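PDB 6E66: NleB from Escherichia coli, which belongs to the SseK/NleB family of bacterial effector proteins and is built on a GT-A-type fold. Local coordinates for residues D133-N138 with S276-H281; D237-H242 with S262-L267. All coordinates share one frame; numbering follows the deposited sequence.

Contact 1 (D133-N138 with S276-H281); sequences DIYLEN and SKVDAH
Asn-138 joins the helix to the loop through its amide nitrogen: ND2 donates to the backbone O of Ser-276 at 2.7 Å, nearly straight at 171°. Its second N-H runs to Ile-134 O at 2.9 Å, one turn back in the same helix. Both acceptors lie within about 5° of the amide plane, so the two bonds together define the rotation of the group. With chi2 at -91° the amide is turned roughly broadside to the chain leading to it, which lets one nitrogen face both carbonyls. The other end of the amide is held through a water: OD1 accepts from it at 2.9 Å, and the water accepts from Val-278 N at 2.8 Å. Beside this polar grip, Val-278 splits its two methyls. CG1 meets the edge of the Tyr-135 ring near its plane, 3.7 Å from CE1, while CG2 sits 3.8 Å from Asn-138 ND2 and faces CG2 of Ile-134 at a looser 4.4 Å. Ile-134 CG2, anti to its own backbone N, also rests against the carbonyl of Ser-276. The helix concerned, 131-143, packs against helix 152-163, consistent with the helix-loop-helix portion known in SseK/NleB proteins, and the partner is the turn between helices 265-274 and 282-294. Helix 152-163 also meets this turn, as Val-278 touches Leu-158 and Glu-161. Ile-134 O takes a further bond from Asn-138 N, so the backbone and side chain of one residue reach it from opposite faces of its plane. Farther out, Ser-276 OG turns back to Asp-272 O, and Lys-277 NZ forms a salt bridge with Asp-285 at the start of the next helix.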
loop_
_atom_site.group_PDB
_atom_site.type_symbol
_atom_site.label_atom_id
_atom_site.label_comp_id
_atom_site.label_asym_id
_atom_site.label_seq_id
_atom_site.Cartn_x
_atom_site.Cartn_y
_atom_site.Cartn_z
ATOM N N ASP A 133 -11.563 16.190 -11.385
ATOM C CA ASP A 133 -12.765 15.394 -11.624
ATOM C C ASP A 133 -13.364 14.876 -10.317
ATOM O O ASP A 133 -14.588 14.762 -10.195
ATOM C CB ASP A 133 -12.455 14.223 -12.553
ATOM C CG ASP A 133 -12.303 14.642 -14.017
ATOM O OD1 ASP A 133 -12.957 15.626 -14.455
ATOM O OD2 ASP A 133 -11.510 13.972 -14.710
ATOM N N ILE A 134 -12.526 14.533 -9.334
ATOM C CA ILE A 134 -13.073 14.115 -8.036
ATOM C C ILE A 134 -13.840 15.261 -7.401
ATOM O O ILE A 134 -14.951 15.067 -6.897
ATOM C CB ILE A 134 -11.965 13.616 -7.095
ATOM C CG1 ILE A 134 -11.149 12.509 -7.757
ATOM C CG2 ILE A 134 -12.562 13.165 -5.729
ATOM C CD1 ILE A 134 -9.900 12.207 -6.993
ATOM N N TYR A 135 -13.272 16.482 -7.430
ATOM C CA TYR A 135 -13.971 17.617 -6.825
ATOM C C TYR A 135 -15.217 17.981 -7.622
ATOM O O TYR A 135 -16.268 18.267 -7.038
ATOM C CB TYR A 135 -13.059 18.833 -6.714
ATOM C CG TYR A 135 -11.776 18.611 -5.947
ATOM C CD1 TYR A 135 -11.745 17.822 -4.819
ATOM C CD2 TYR A 135 -10.594 19.202 -6.365
ATOM C CE1 TYR A 135 -10.565 17.625 -4.107
ATOM C CE2 TYR A 135 -9.415 19.016 -5.669
ATOM C CZ TYR A 135 -9.401 18.217 -4.539
ATOM O OH TYR A 135 -8.215 18.029 -3.853
ATOM N N LEU A 136 -15.116 17.974 -8.955
ATOM C CA LEU A 136 -16.250 18.345 -9.797
ATOM C C LEU A 136 -17.426 17.396 -9.595
ATOM O O LEU A 136 -18.577 17.830 -9.521
ATOM C CB LEU A 136 -15.811 18.340 -11.264
ATOM C CG LEU A 136 -15.693 19.599 -12.115
ATOM C CD1 LEU A 136 -16.035 20.876 -11.365
ATOM C CD2 LEU A 136 -14.319 19.671 -12.779
ATOM N N GLU A 137 -17.155 16.092 -9.514
ATOM C CA GLU A 137 -18.234 15.119 -9.338
ATOM C C GLU A 137 -18.929 15.324 -7.997
ATOM O O GLU A 137 -20.153 15.212 -7.897
ATOM C CB GLU A 137 -17.680 13.694 -9.471
ATOM C CG GLU A 137 -17.336 13.325 -10.921
ATOM C CD GLU A 137 -16.220 12.289 -11.048
ATOM O OE1 GLU A 137 -15.936 11.587 -10.061
ATOM O OE2 GLU A 137 -15.640 12.177 -12.157
ATOM N N ASN A 138 -18.174 15.671 -6.963
ATOM C CA ASN A 138 -18.799 15.956 -5.680
ATOM C C ASN A 138 -19.494 17.318 -5.670
ATOM O O ASN A 138 -20.565 17.466 -5.069
ATOM C CB ASN A 138 -17.749 15.863 -4.579
ATOM C CG ASN A 138 -17.494 14.440 -4.176
ATOM O OD1 ASN A 138 -18.139 13.952 -3.268
ATOM N ND2 ASN A 138 -16.574 13.745 -4.877
ATOM N N SER A 276 -13.547 8.782 -5.475
ATOM C CA SER A 276 -14.866 9.388 -5.374
ATOM C C SER A 276 -15.047 10.255 -4.147
ATOM O O SER A 276 -15.843 11.193 -4.179
ATOM C CB SER A 276 -15.952 8.304 -5.384
ATOM O OG SER A 276 -15.665 7.340 -4.382
ATOM N N LYS A 277 -14.346 9.956 -3.065
ATOM C CA LYS A 277 -14.526 10.637 -1.798
ATOM C C LYS A 277 -13.398 11.649 -1.642
ATOM O O LYS A 277 -12.220 11.277 -1.623
ATOM C CB LYS A 277 -14.531 9.629 -0.656
ATOM C CG LYS A 277 -14.474 10.239 0.718
ATOM C CD LYS A 277 -14.670 9.180 1.815
ATOM C CE LYS A 277 -14.644 9.849 3.171
ATOM N NZ LYS A 277 -14.078 8.927 4.161
ATOM N N VAL A 278 -13.764 12.925 -1.481
ATOM C CA VAL A 278 -12.771 14.035 -1.342
ATOM C C VAL A 278 -11.886 13.818 -0.106
ATOM O O VAL A 278 -10.652 13.875 -0.257
ATOM C CB VAL A 278 -13.466 15.411 -1.315
ATOM C CG1 VAL A 278 -12.467 16.543 -1.139
ATOM C CG2 VAL A 278 -14.312 15.634 -2.558
ATOM N N ASP A 279 -12.491 13.597 1.066
ATOM C CA ASP A 279 -11.727 13.383 2.327
ATOM C C ASP A 279 -10.725 12.240 2.131
ATOM O O ASP A 279 -9.532 12.444 2.410
ATOM C CB ASP A 279 -12.667 13.082 3.497
ATOM C CG ASP A 279 -13.246 14.326 4.149
ATOM O OD1 ASP A 279 -12.643 15.405 3.989
ATOM O OD2 ASP A 279 -14.293 14.204 4.814
ATOM N N ALA A 280 -11.243 11.086 1.699
ATOM C CA ALA A 280 -10.545 9.811 1.390
ATOM C C ALA A 280 -9.136 9.658 1.988
ATOM O O ALA A 280 -8.156 9.987 1.291
ATOM C CB ALA A 280 -10.533 9.585 -0.102
ATOM N N HIS A 281 -9.048 9.124 3.212
ATOM C CA HIS A 281 -7.766 8.767 3.820
ATOM C C HIS A 281 -7.286 7.439 3.248
ATOM O O HIS A 281 -8.047 6.460 3.265
ATOM C CB HIS A 281 -7.906 8.642 5.336
ATOM C CG HIS A 281 -6.598 8.594 6.070
ATOM N ND1 HIS A 281 -5.781 7.483 6.062
ATOM C CD2 HIS A 281 -5.980 9.511 6.858
ATOM C CE1 HIS A 281 -4.712 7.719 6.808
ATOM N NE2 HIS A 281 -4.809 8.941 7.302
HETATM O O HOH W 1 -16.458 13.650 -0.972
#

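Contact 2 (D237-H242 with S262-L267)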
loop_
_atom_site.group_PDB
_atom_site.type_symbol
_atom_site.label_atom_id
_atom_site.label_comp_id
_atom_site.label_asym_id
_atom_site.label_seq_id
_atom_site.Cartn_x
_atom_site.Cartn_y
_atom_site.Cartn_z
ATOM N N ASP A 237 -10.492 -15.722 -0.719
ATOM C CA ASP A 237 -10.622 -14.945 -1.949
ATOM C C ASP A 237 -9.291 -14.331 -2.386
ATOM O O ASP A 237 -9.272 -13.374 -3.157
ATOM C CB ASP A 237 -11.678 -13.841 -1.801
ATOM C CG ASP A 237 -12.246 -13.382 -3.134
ATOM O OD1 ASP A 237 -12.293 -14.191 -4.079
ATOM O OD2 ASP A 237 -12.651 -12.201 -3.239
ATOM N N GLY A 238 -8.173 -14.851 -1.903
ATOM C CA GLY A 238 -6.888 -14.348 -2.339
ATOM C C GLY A 238 -6.348 -13.151 -1.582
ATOM O O GLY A 238 -5.336 -12.584 -2.010
ATOM N N ILE A 239 -6.973 -12.739 -0.476
ATOM C CA ILE A 239 -6.450 -11.630 0.318
ATOM C C ILE A 239 -6.607 -11.951 1.803
ATOM O O ILE A 239 -7.635 -12.483 2.234
ATOM C CB ILE A 239 -7.134 -10.287 -0.038
ATOM C CG1 ILE A 239 -6.599 -9.148 0.842
ATOM C CG2 ILE A 239 -8.644 -10.403 0.025
ATOM C CD1 ILE A 239 -6.978 -7.792 0.362
ATOM N N ALA A 240 -5.574 -11.644 2.580
ATOM C CA ALA A 240 -5.677 -11.666 4.028
ATOM C C ALA A 240 -4.876 -10.488 4.546
ATOM O O ALA A 240 -3.924 -10.051 3.900
ATOM C CB ALA A 240 -5.172 -12.997 4.621
ATOM N N VAL A 241 -5.279 -9.953 5.705
ATOM C CA VAL A 241 -4.647 -8.770 6.272
ATOM C C VAL A 241 -4.481 -8.938 7.775
ATOM O O VAL A 241 -5.216 -9.674 8.429
ATOM C CB VAL A 241 -5.438 -7.467 5.990
ATOM C CG1 VAL A 241 -5.709 -7.307 4.512
ATOM C CG2 VAL A 241 -6.721 -7.456 6.762
ATOM N N HIS A 242 -3.494 -8.237 8.316
ATOM C CA HIS A 242 -3.276 -8.126 9.759
ATOM C C HIS A 242 -3.147 -6.631 10.025
ATOM O O HIS A 242 -2.041 -6.120 10.192
ATOM C CB HIS A 242 -2.045 -8.901 10.187
ATOM C CG HIS A 242 -1.928 -9.109 11.665
ATOM N ND1 HIS A 242 -1.234 -8.243 12.484
ATOM C CD2 HIS A 242 -2.384 -10.102 12.466
ATOM C CE1 HIS A 242 -1.282 -8.685 13.728
ATOM N NE2 HIS A 242 -1.972 -9.813 13.743
ATOM N N SER A 262 -1.830 -9.561 -8.588
ATOM C CA SER A 262 -1.866 -8.125 -8.760
ATOM C C SER A 262 -3.296 -7.668 -9.066
ATOM O O SER A 262 -4.149 -8.439 -9.530
ATOM C CB SER A 262 -0.891 -7.697 -9.868
ATOM O OG SER A 262 -1.058 -8.479 -11.040
ATOM N N ASN A 263 -3.562 -6.393 -8.775
ATOM C CA ASN A 263 -4.866 -5.784 -9.064
ATOM C C ASN A 263 -6.000 -6.562 -8.398
ATOM O O ASN A 263 -7.075 -6.776 -8.968
ATOM C CB ASN A 263 -5.052 -5.630 -10.583
ATOM C CG ASN A 263 -4.024 -4.659 -11.160
ATOM O OD1 ASN A 263 -3.880 -3.562 -10.638
ATOM N ND2 ASN A 263 -3.254 -5.078 -12.162
ATOM N N HIS A 264 -5.757 -6.978 -7.170
ATOM C CA HIS A 264 -6.765 -7.710 -6.430
ATOM C C HIS A 264 -8.015 -6.847 -6.250
ATOM O O HIS A 264 -7.900 -5.664 -5.889
ATOM C CB HIS A 264 -6.223 -8.161 -5.070
ATOM C CG HIS A 264 -7.100 -9.169 -4.406
ATOM N ND1 HIS A 264 -8.338 -8.844 -3.889
ATOM C CD2 HIS A 264 -6.955 -10.503 -4.235
ATOM C CE1 HIS A 264 -8.909 -9.932 -3.407
ATOM N NE2 HIS A 264 -8.088 -10.951 -3.595
ATOM N N PRO A 265 -9.212 -7.388 -6.503
ATOM C CA PRO A 265 -10.424 -6.552 -6.453
ATOM C C PRO A 265 -10.671 -5.881 -5.104
ATOM O O PRO A 265 -11.303 -4.814 -5.065
ATOM C CB PRO A 265 -11.553 -7.543 -6.795
ATOM C CG PRO A 265 -10.875 -8.664 -7.498
ATOM C CD PRO A 265 -9.506 -8.777 -6.894
ATOM N N ALA A 266 -10.196 -6.462 -3.996
ATOM C CA ALA A 266 -10.456 -5.838 -2.699
ATOM C C ALA A 266 -9.628 -4.573 -2.513
ATOM O O ALA A 266 -10.028 -3.684 -1.754
ATOM C CB ALA A 266 -10.207 -6.833 -1.552
ATOM N N LEU A 267 -8.492 -4.457 -3.199
ATOM C CA LEU A 267 -7.749 -3.208 -3.178
ATOM C C LEU A 267 -8.249 -2.218 -4.232
ATOM O O LEU A 267 -8.196 -0.995 -4.012
ATOM C CB LEU A 267 -6.257 -3.491 -3.359
ATOM C CG LEU A 267 -5.483 -4.187 -2.222
ATOM C CD1 LEU A 267 -5.879 -3.671 -0.858
ATOM C CD2 LEU A 267 -5.658 -5.664 -2.258
#
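An N-terminal helix cap is the centre of this contact: His-264 immediately precedes helix 265-274, and its ring links the first turn to the backbone just ahead of strand 239-242. ND1 accepts from Ala-266 N at 3.0 Å, with an N-H...N angle of 168°. Across the ring NE2 donates to Asp-237 O at 2.7 Å, a more bent bond of 154°. Both partners lie close to the ring plane, which fixes the rotation of the imidazole, and the pair of roles is consistent with a proton on NE2 and a lone pair on ND1. The side chain is swung opposite its backbone N (chi1 -167°), and this carries the ring over to the other segment. Gly-238 brings no side chain between its backbone and the ring, and its carbonyl carbon comes within 3.5 Å of NE2. Strand 239-242 pairs with strand 256-259 in the mixed sheet of the GT-A-type fold, and its Val-241 also bonds to the backbone of Ile-310 and Glu-312, so the cap ties a helix start to this end of the sheet. From that strand Ile-239 covers one face of the imidazole in a CH-pi contact, CB lying 4.0 Å from the ring centroid, while its CG2 reaches 3.5 Å from CE1. On the opposite face Pro-265 CD stands 3.2 Å above the plane, offset toward the rim. The longer branch of Ile-239 extends past the ring into apolar company: CD1 is 3.6 Å from Leu-267 CD2 and 3.9 Å from Ala-266 CB. Val-259 of strand 256-259 touches both His-264 and Leu-267. The carboxylate of Asp-237 does not contact the His-264 NE2; its OD2 is hydrogen-bonded to NE2 of His-294, at the end of helix 282-294.

In the fold
The centres of contacts 1 and 2 lie 24 Å apart and their nearest atoms about 10 Å, so the two do not touch. Along the chain the order is 133-138, 237-242, 262-267, 276-281: both segments of contact 2 fall between those of contact 1. Helix 265-274 connects them, starting within contact 2 and ending just before the loop of contact 1. Helix 282-294 then leads back, its His-294 touching Pro-265 and Ala-266. Contact 2 is buried beside strand 239-242 of the mixed sheet, whereas contact 1 lies at the surface on helix 131-143. A two-helix path thus connects the sheet with the helices 131-143 and 152-163.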